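Local coordinates for protein chitinase (Chromobacterium violaceum, PDB 4TXG) that probably hydrolyses the glycosidic bonds of chitin as a family 18 glycoside hydrolase, with a carbohydrate-binding function also likely, at residues P653-L663 and I763-L773; F713-H722 and F734-P742. All coordinates share one frame; numbering follows the deposited sequence.

Contact 1 of 2, residues P653-L663 and I763-L773; sequences PTAAIDVGFSL and ISGPSHYTVGL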
loop_
_atom_site.group_PDB
_atom_site.type_symbol
_atom_site.label_atom_id
_atom_site.label_comp_id
_atom_site.label_asym_id
_atom_site.label_seq_id
_atom_site.Cartn_x
_atom_site.Cartn_y
_atom_site.Cartn_z
ATOM N N PRO A 653 -29.100 10.974 -5.042
ATOM C CA PRO A 653 -29.860 12.018 -4.350
ATOM C C PRO A 653 -29.572 13.396 -4.916
ATOM O O PRO A 653 -28.448 13.682 -5.339
ATOM C CB PRO A 653 -29.371 11.913 -2.903
ATOM C CG PRO A 653 -28.892 10.512 -2.774
ATOM C CD PRO A 653 -28.280 10.183 -4.109
ATOM N N THR A 654 -30.594 14.239 -4.924
ATOM C CA THR A 654 -30.463 15.593 -5.430
ATOM C C THR A 654 -30.455 16.589 -4.276
ATOM O O THR A 654 -30.274 17.792 -4.476
ATOM C CB THR A 654 -31.603 15.926 -6.406
ATOM O OG1 THR A 654 -32.861 15.792 -5.736
ATOM C CG2 THR A 654 -31.570 14.967 -7.582
ATOM N N ALA A 655 -30.651 16.070 -3.065
ATOM C CA ALA A 655 -30.623 16.890 -1.863
ATOM C C ALA A 655 -29.819 16.202 -0.767
ATOM O O ALA A 655 -29.628 14.985 -0.785
ATOM C CB ALA A 655 -32.036 17.183 -1.380
ATOM N N ALA A 656 -29.352 16.984 0.198
ATOM C CA ALA A 656 -28.558 16.425 1.278
ATOM C C ALA A 656 -29.108 16.827 2.636
ATOM O O ALA A 656 -29.947 17.719 2.740
ATOM C CB ALA A 656 -27.104 16.863 1.150
ATOM N N ILE A 657 -28.640 16.146 3.676
ATOM C CA ILE A 657 -28.966 16.533 5.051
ATOM C C ILE A 657 -27.694 16.382 5.871
ATOM O O ILE A 657 -26.877 15.505 5.586
ATOM C CB ILE A 657 -30.126 15.677 5.631
ATOM C CG1 ILE A 657 -30.573 16.211 7.001
ATOM C CG2 ILE A 657 -29.740 14.198 5.681
ATOM C CD1 ILE A 657 -31.825 15.536 7.557
ATOM N N ASP A 658 -27.495 17.234 6.874
ATOM C CA ASP A 658 -26.265 17.149 7.662
ATOM C C ASP A 658 -26.413 16.163 8.813
ATOM O O ASP A 658 -26.695 16.547 9.948
ATOM C CB ASP A 658 -25.860 18.517 8.204
ATOM C CG ASP A 658 -24.393 18.582 8.569
ATOM O OD1 ASP A 658 -23.730 17.516 8.624
ATOM O OD2 ASP A 658 -23.899 19.706 8.803
ATOM N N VAL A 659 -26.243 14.888 8.488
ATOM C CA VAL A 659 -26.217 13.823 9.477
ATOM C C VAL A 659 -24.831 13.200 9.394
ATOM O O VAL A 659 -24.335 12.924 8.297
ATOM C CB VAL A 659 -27.319 12.775 9.220
ATOM C CG1 VAL A 659 -27.177 11.585 10.166
ATOM C CG2 VAL A 659 -28.689 13.430 9.384
ATOM N N GLY A 660 -24.195 13.025 10.545
ATOM C CA GLY A 660 -22.846 12.490 10.592
ATOM C C GLY A 660 -22.822 11.046 11.051
ATOM O O GLY A 660 -23.634 10.639 11.883
ATOM N N PHE A 661 -21.885 10.274 10.505
ATOM C CA PHE A 661 -21.728 8.862 10.852
ATOM C C PHE A 661 -20.273 8.546 11.156
ATOM O O PHE A 661 -19.384 8.963 10.412
ATOM C CB PHE A 661 -22.166 7.943 9.709
ATOM C CG PHE A 661 -23.622 8.008 9.372
ATOM C CD1 PHE A 661 -24.125 9.042 8.592
ATOM C CD2 PHE A 661 -24.484 7.007 9.792
ATOM C CE1 PHE A 661 -25.465 9.090 8.264
ATOM C CE2 PHE A 661 -25.829 7.054 9.464
ATOM C CZ PHE A 661 -26.319 8.100 8.702
ATOM N N SER A 662 -20.019 7.778 12.212
ATOM C CA SER A 662 -18.662 7.273 12.425
ATOM C C SER A 662 -18.628 6.009 13.272
ATOM O O SER A 662 -19.425 5.848 14.199
ATOM C CB SER A 662 -17.782 8.347 13.070
ATOM O OG SER A 662 -18.345 8.818 14.277
ATOM N N LEU A 663 -17.704 5.114 12.930
ATOM C CA LEU A 663 -17.415 3.938 13.746
ATOM C C LEU A 663 -16.259 4.254 14.673
ATOM O O LEU A 663 -15.263 4.828 14.241
ATOM C CB LEU A 663 -17.072 2.726 12.870
ATOM C CG LEU A 663 -18.164 2.190 11.960
ATOM C CD1 LEU A 663 -17.646 1.039 11.099
ATOM C CD2 LEU A 663 -19.352 1.739 12.816
ATOM N N ILE A 763 -12.851 -3.532 7.557
ATOM C CA ILE A 763 -13.375 -2.631 6.536
ATOM C C ILE A 763 -12.776 -1.243 6.713
ATOM O O ILE A 763 -12.316 -0.885 7.806
ATOM C CB ILE A 763 -14.925 -2.499 6.599
ATOM C CG1 ILE A 763 -15.330 -1.763 7.877
ATOM C CG2 ILE A 763 -15.607 -3.879 6.498
ATOM C CD1 ILE A 763 -16.827 -1.509 8.011
ATOM N N SER A 764 -12.760 -0.472 5.629
ATOM C CA SER A 764 -12.530 0.965 5.712
ATOM C C SER A 764 -13.862 1.651 5.419
ATOM O O SER A 764 -14.852 0.989 5.068
ATOM C CB SER A 764 -11.437 1.432 4.741
ATOM O OG SER A 764 -11.800 1.209 3.386
ATOM N N GLY A 765 -13.899 2.964 5.569
ATOM C CA GLY A 765 -15.149 3.686 5.436
ATOM C C GLY A 765 -15.982 3.553 6.701
ATOM O O GLY A 765 -15.480 3.796 7.796
ATOM N N PRO A 766 -17.266 3.188 6.569
ATOM C CA PRO A 766 -18.053 2.979 5.346
ATOM C C PRO A 766 -18.203 4.258 4.513
ATOM O O PRO A 766 -17.593 5.288 4.826
ATOM C CB PRO A 766 -19.421 2.518 5.879
ATOM C CG PRO A 766 -19.148 1.988 7.257
ATOM C CD PRO A 766 -18.035 2.853 7.785
ATOM N N SER A 767 -19.001 4.189 3.454
ATOM C CA SER A 767 -19.192 5.350 2.588
ATOM C C SER A 767 -20.547 5.290 1.906
ATOM O O SER A 767 -21.266 4.300 2.029
ATOM C CB SER A 767 -18.081 5.432 1.535
ATOM O OG SER A 767 -18.124 4.289 0.693
ATOM N N HIS A 768 -20.885 6.368 1.208
ATOM C CA HIS A 768 -22.104 6.452 0.393
ATOM C C HIS A 768 -23.359 6.340 1.253
ATOM O O HIS A 768 -24.238 5.500 1.019
ATOM C CB HIS A 768 -22.087 5.386 -0.699
ATOM C CG HIS A 768 -20.821 5.375 -1.494
ATOM N ND1 HIS A 768 -20.301 4.231 -2.060
ATOM C CD2 HIS A 768 -19.946 6.370 -1.791
ATOM C CE1 HIS A 768 -19.176 4.520 -2.690
ATOM N NE2 HIS A 768 -18.938 5.815 -2.540
ATOM N N TYR A 769 -23.435 7.228 2.238
ATOM C CA TYR A 769 -24.554 7.268 3.172
ATOM C C TYR A 769 -25.793 7.904 2.569
ATOM O O TYR A 769 -25.702 8.881 1.821
ATOM C CB TYR A 769 -24.162 8.048 4.436
ATOM C CG TYR A 769 -23.084 7.391 5.265
ATOM C CD1 TYR A 769 -21.738 7.651 5.026
ATOM C CD2 TYR A 769 -23.418 6.530 6.302
ATOM C CE1 TYR A 769 -20.752 7.046 5.789
ATOM C CE2 TYR A 769 -22.446 5.922 7.060
ATOM C CZ TYR A 769 -21.115 6.189 6.804
ATOM O OH TYR A 769 -20.143 5.585 7.570
ATOM N N THR A 770 -26.956 7.357 2.899
ATOM C CA THR A 770 -28.203 8.068 2.616
ATOM C C THR A 770 -29.104 8.077 3.833
ATOM O O THR A 770 -29.042 7.184 4.689
ATOM C CB THR A 770 -28.989 7.461 1.431
ATOM O OG1 THR A 770 -29.231 6.067 1.661
ATOM C CG2 THR A 770 -28.234 7.646 0.119
ATOM N N VAL A 771 -29.949 9.098 3.898
ATOM C CA VAL A 771 -30.943 9.208 4.954
ATOM C C VAL A 771 -32.322 9.202 4.310
ATOM O O VAL A 771 -32.621 10.056 3.473
ATOM C CB VAL A 771 -30.741 10.486 5.792
ATOM C CG1 VAL A 771 -31.832 10.602 6.865
ATOM C CG2 VAL A 771 -29.347 10.484 6.428
ATOM N N GLY A 772 -33.145 8.223 4.680
ATOM C CA GLY A 772 -34.486 8.108 4.143
ATOM C C GLY A 772 -35.461 8.728 5.119
ATOM O O GLY A 772 -35.735 8.174 6.185
ATOM N N LEU A 773 -35.984 9.887 4.744
ATOM C CA LEU A 773 -36.733 10.733 5.666
ATOM C C LEU A 773 -38.052 11.173 5.057
ATOM O O LEU A 773 -38.063 11.869 4.045
ATOM C CB LEU A 773 -35.882 11.950 6.037
ATOM C CG LEU A 773 -36.509 13.098 6.811
ATOM C CD1 LEU A 773 -37.034 12.608 8.142
ATOM C CD2 LEU A 773 -35.476 14.201 7.008
HETATM O O HOH W 1 -16.658 5.242 9.988
#
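Phe661 and Tyr769 meet between strands 659-663 and 767-773, which face each other from separate sheets: their axes come within 9.0 Å and their directions differ by 133°, far too wide a gap for backbone pairing. Side chains fill it. The two rings form an offset stack, with centroids 4.3 Å apart and planes inclined by 20°. The side chains run antiparallel, leaving Tyr769 CD2 above one face of the Phe661 ring, toward its rim, while CE2 of the tyrosine reaches back to Phe661 CG at 3.3 Å. Both residues carry CG anti to the carbonyl carbon, beside the backbone N, and from facing strands the rings overlap in part. Val771 CG2 comes up to the rim of the Phe661 ring, roughly level with it.

Two facing sheets joined by an apolar interior make a beta sandwich, and this contact lies within it, in the Chitinase C region. The first segment serves both layers: 656-657 pairs with 776-780 at the margin of one sheet, Asp658 centres an inverse gamma turn, and 659-664 then edges the other. Asp658 itself forms a salt bridge with Arg684.

Just before that turn, Ile657 meets Val771 at a right angle, CG2 to CG2 at 3.8 Å, and sends its extended CG1 branch on until CD1 lies 3.9 Å from Leu773 CD2. At the opposite end Leu663 CD1 rests on Pro766 CD at 3.8 Å and on Ile763 CD1 at 4.1 Å. Pro766 follows a cis peptide bond, and the backbone conformation of Gly765 before it would press a side chain against the preceding carbonyl oxygen, so it calls for glycine. A water links the two segments here, accepting from Leu663 N and donating to Gly765 O at 2.9 Å.

Contact 2 of 2, residues F713-H722 and F734-P742; sequences FGLKVVSAGH and FNRVSVKLP. With CS (cesium ion), chain G.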
loop_
_atom_site.group_PDB
_atom_site.type_symbol
_atom_site.label_atom_id
_atom_site.label_comp_id
_atom_site.label_asym_id
_atom_site.label_seq_id
_atom_site.Cartn_x
_atom_site.Cartn_y
_atom_site.Cartn_z
ATOM N N PHE A 713 -31.385 -3.025 17.060
ATOM C CA PHE A 713 -31.837 -2.120 15.990
ATOM C C PHE A 713 -32.268 -2.850 14.703
ATOM O O PHE A 713 -33.011 -2.302 13.891
ATOM C CB PHE A 713 -30.726 -1.125 15.617
ATOM C CG PHE A 713 -30.558 0.023 16.577
ATOM C CD1 PHE A 713 -30.089 -0.191 17.865
ATOM C CD2 PHE A 713 -30.813 1.330 16.166
ATOM C CE1 PHE A 713 -29.920 0.871 18.749
ATOM C CE2 PHE A 713 -30.647 2.401 17.045
ATOM C CZ PHE A 713 -30.200 2.169 18.337
ATOM N N GLY A 714 -31.764 -4.061 14.492
ATOM C CA GLY A 714 -32.093 -4.799 13.282
ATOM C C GLY A 714 -31.320 -4.397 12.031
ATOM O O GLY A 714 -31.795 -4.597 10.914
ATOM N N LEU A 715 -30.129 -3.832 12.218
ATOM C CA LEU A 715 -29.222 -3.537 11.106
ATOM C C LEU A 715 -29.005 -4.776 10.246
ATOM O O LEU A 715 -28.769 -5.862 10.773
ATOM C CB LEU A 715 -27.880 -3.023 11.642
ATOM C CG LEU A 715 -26.770 -2.644 10.655
ATOM C CD1 LEU A 715 -25.933 -1.513 11.239
ATOM C CD2 LEU A 715 -25.877 -3.825 10.306
ATOM N N LYS A 716 -29.084 -4.625 8.927
ATOM C CA LYS A 716 -28.867 -5.769 8.046
ATOM C C LYS A 716 -28.448 -5.354 6.644
ATOM O O LYS A 716 -28.601 -4.201 6.248
ATOM C CB LYS A 716 -30.132 -6.620 7.963
ATOM C CG LYS A 716 -31.279 -5.950 7.231
ATOM C CD LYS A 716 -32.554 -6.770 7.376
ATOM C CE LYS A 716 -33.651 -6.289 6.440
ATOM N NZ LYS A 716 -33.926 -4.832 6.583
ATOM N N VAL A 717 -27.923 -6.309 5.887
ATOM C CA VAL A 717 -27.616 -6.076 4.484
ATOM C C VAL A 717 -28.889 -6.127 3.658
ATOM O O VAL A 717 -29.638 -7.107 3.727
ATOM C CB VAL A 717 -26.608 -7.118 3.962
ATOM C CG1 VAL A 717 -26.458 -7.026 2.441
ATOM C CG2 VAL A 717 -25.272 -6.936 4.671
ATOM N N VAL A 718 -29.147 -5.074 2.884
ATOM C CA VAL A 718 -30.320 -5.045 2.022
ATOM C C VAL A 718 -29.946 -5.330 0.573
ATOM O O VAL A 718 -30.805 -5.632 -0.258
ATOM C CB VAL A 718 -31.067 -3.690 2.101
ATOM C CG1 VAL A 718 -31.792 -3.583 3.427
ATOM C CG2 VAL A 718 -30.105 -2.517 1.910
ATOM N N SER A 719 -28.657 -5.252 0.278
ATOM C CA SER A 719 -28.169 -5.498 -1.073
ATOM C C SER A 719 -26.770 -6.091 -1.010
ATOM O O SER A 719 -25.800 -5.386 -0.725
ATOM C CB SER A 719 -28.166 -4.208 -1.890
ATOM O OG SER A 719 -27.710 -4.450 -3.209
ATOM N N ALA A 720 -26.666 -7.389 -1.270
ATOM C CA ALA A 720 -25.385 -8.070 -1.158
ATOM C C ALA A 720 -24.625 -8.015 -2.473
ATOM O O ALA A 720 -25.058 -8.587 -3.467
ATOM C CB ALA A 720 -25.587 -9.518 -0.722
ATOM N N GLY A 721 -23.488 -7.331 -2.479
ATOM C CA GLY A 721 -22.643 -7.323 -3.655
ATOM C C GLY A 721 -21.846 -8.603 -3.783
ATOM O O GLY A 721 -21.370 -8.951 -4.863
ATOM N N HIS A 722 -21.686 -9.303 -2.667
ATOM C CA HIS A 722 -21.006 -10.587 -2.693
ATOM C C HIS A 722 -21.645 -11.605 -1.757
ATOM O O HIS A 722 -21.877 -11.319 -0.586
ATOM C CB HIS A 722 -19.529 -10.447 -2.329
ATOM C CG HIS A 722 -18.816 -11.756 -2.330
ATOM N ND1 HIS A 722 -18.272 -12.306 -3.476
ATOM C CD2 HIS A 722 -18.629 -12.675 -1.352
ATOM C CE1 HIS A 722 -17.762 -13.489 -3.195
ATOM N NE2 HIS A 722 -17.967 -13.738 -1.908
ATOM N N PHE A 734 -19.646 -3.591 -2.938
ATOM C CA PHE A 734 -20.287 -3.242 -1.674
ATOM C C PHE A 734 -21.463 -4.106 -1.310
ATOM O O PHE A 734 -22.226 -4.554 -2.165
ATOM C CB PHE A 734 -20.761 -1.788 -1.701
ATOM C CG PHE A 734 -19.666 -0.807 -1.979
ATOM C CD1 PHE A 734 -18.653 -0.612 -1.054
ATOM C CD2 PHE A 734 -19.644 -0.090 -3.166
ATOM C CE1 PHE A 734 -17.639 0.302 -1.300
ATOM C CE2 PHE A 734 -18.619 0.816 -3.431
ATOM C CZ PHE A 734 -17.621 1.016 -2.501
ATOM N N ASN A 735 -21.605 -4.303 -0.006
ATOM C CA ASN A 735 -22.847 -4.783 0.566
ATOM C C ASN A 735 -23.555 -3.585 1.182
ATOM O O ASN A 735 -23.051 -2.998 2.142
ATOM C CB ASN A 735 -22.576 -5.855 1.620
ATOM C CG ASN A 735 -21.902 -7.075 1.041
ATOM O OD1 ASN A 735 -22.321 -7.587 0.008
ATOM N ND2 ASN A 735 -20.843 -7.541 1.700
ATOM N N ARG A 736 -24.702 -3.199 0.638
ATOM C CA ARG A 736 -25.381 -2.036 1.196
ATOM C C ARG A 736 -26.186 -2.440 2.418
ATOM O O ARG A 736 -26.936 -3.410 2.394
ATOM C CB ARG A 736 -26.276 -1.356 0.163
ATOM C CG ARG A 736 -26.750 0.018 0.643
ATOM C CD ARG A 736 -27.140 0.947 -0.499
ATOM N NE ARG A 736 -27.435 2.284 0.020
ATOM C CZ ARG A 736 -26.513 3.215 0.246
ATOM N NH1 ARG A 736 -25.224 2.974 -0.002
ATOM N NH2 ARG A 736 -26.883 4.396 0.726
ATOM N N VAL A 737 -26.012 -1.672 3.488
ATOM C CA VAL A 737 -26.593 -1.965 4.794
ATOM C C VAL A 737 -27.706 -0.968 5.092
ATOM O O VAL A 737 -27.631 0.177 4.660
ATOM C CB VAL A 737 -25.497 -1.899 5.878
ATOM C CG1 VAL A 737 -26.083 -1.773 7.276
ATOM C CG2 VAL A 737 -24.589 -3.110 5.758
ATOM N N SER A 738 -28.746 -1.415 5.790
ATOM C CA SER A 738 -29.812 -0.532 6.246
ATOM C C SER A 738 -30.006 -0.674 7.747
ATOM O O SER A 738 -30.030 -1.781 8.282
ATOM C CB SER A 738 -31.122 -0.841 5.525
ATOM O OG SER A 738 -32.231 -0.234 6.176
ATOM N N VAL A 739 -30.145 0.454 8.427
ATOM C CA VAL A 739 -30.616 0.426 9.802
ATOM C C VAL A 739 -31.607 1.572 9.972
ATOM O O VAL A 739 -31.405 2.659 9.442
ATOM C CB VAL A 739 -29.461 0.527 10.820
ATOM C CG1 VAL A 739 -28.700 1.847 10.654
ATOM C CG2 VAL A 739 -29.992 0.354 12.259
ATOM N N LYS A 740 -32.702 1.307 10.676
ATOM C CA LYS A 740 -33.732 2.313 10.887
ATOM C C LYS A 740 -33.808 2.714 12.351
ATOM O O LYS A 740 -33.606 1.880 13.238
ATOM C CB LYS A 740 -35.105 1.786 10.451
ATOM C CG LYS A 740 -35.202 1.397 9.000
ATOM C CD LYS A 740 -36.615 0.962 8.650
ATOM C CE LYS A 740 -36.698 0.516 7.198
ATOM N NZ LYS A 740 -38.067 0.077 6.820
ATOM N N LEU A 741 -34.119 3.982 12.610
ATOM C CA LEU A 741 -34.583 4.341 13.941
ATOM C C LEU A 741 -35.819 3.494 14.220
ATOM O O LEU A 741 -36.656 3.306 13.335
ATOM C CB LEU A 741 -34.915 5.834 14.045
ATOM C CG LEU A 741 -33.741 6.824 13.963
ATOM C CD1 LEU A 741 -34.235 8.268 13.964
ATOM C CD2 LEU A 741 -32.763 6.596 15.121
ATOM N N PRO A 742 -35.938 2.953 15.440
ATOM C CA PRO A 742 -37.178 2.244 15.783
ATOM C C PRO A 742 -38.359 3.151 15.594
ATOM O O PRO A 742 -38.212 4.365 15.740
ATOM C CB PRO A 742 -37.030 1.908 17.267
ATOM C CG PRO A 742 -35.681 2.112 17.585
ATOM C CD PRO A 742 -34.976 2.952 16.543
HETATM CS CS CS G . -24.624 -3.726 -3.859
HETATM O O HOH W 2 -33.507 -1.410 11.317
HETATM O O HOH W 3 -34.887 -0.241 14.373
HETATM O O HOH W 4 -32.610 -2.855 8.963
HETATM O O HOH W 5 -24.375 -0.590 -3.075
#
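Lys716 and Ser738 form an antiparallel hydrogen-bonded pair, and Val717 opposite Val737 the next, non-hydrogen-bonded one, before the register slips by one residue. From Ser738 N to Lys716 O the bond is 2.8 Å and nearly straight (169°). Arg736 O then accepts twice, from Val718 N at 2.8 Å and Ser719 N at 3.3 Å, the latter on a lone pair in the carbonyl plane. Val718 packs its CG1 on Ser738 CB at 3.5 Å, and Ser738 OG hydrogen-bonds to Glu694 OE2.

Leu715 CG presses on Val737 CG1 at 3.6 Å, and its CB meets Val739. Val739 CG2, turned anti to the backbone N, reaches Phe713 CB at 3.7 Å. Beyond the bulge, the side-chain OD1 of Asn735 accepts from His722 N at 3.2 Å, in the carbonyl plane, and weakly from Gly721 N. A cesium ion is bound by Ser719 OG, Phe734 O at 3.0 Å and a water. At the Phe713 end, two waters join Phe713 O to the backbone of Lys740.

Two consecutive residues, Val718 and Ser719, facing the single Arg736 define a classic beta bulge, here on the outermost strand of a six-stranded sheet.

In the fold
Both contacts belong to one beta sandwich but illustrate different ways of building it. Contact 1 joins its two sheets through largely apolar and aromatic side chains, partly buried, whereas contact 2 joins neighbouring strands within one sheet chiefly through backbone hydrogen bonds, with valines and leucine packing on one face, at a margin where several residues are exposed and waters and an ion take part. Strands 767-773 and 734-740 share that sheet, with 694-700 running between them. Arg736 spans the interval: its NH2 probably hydrogen-bonds to His768 O and Thr770 OG1, and NH1 makes a salt bridge to Asp698 on the intervening strand. Beside it, Phe734 and His768 meet edge-to-face. Along the chain, 713-742 falls between contact 1's segments.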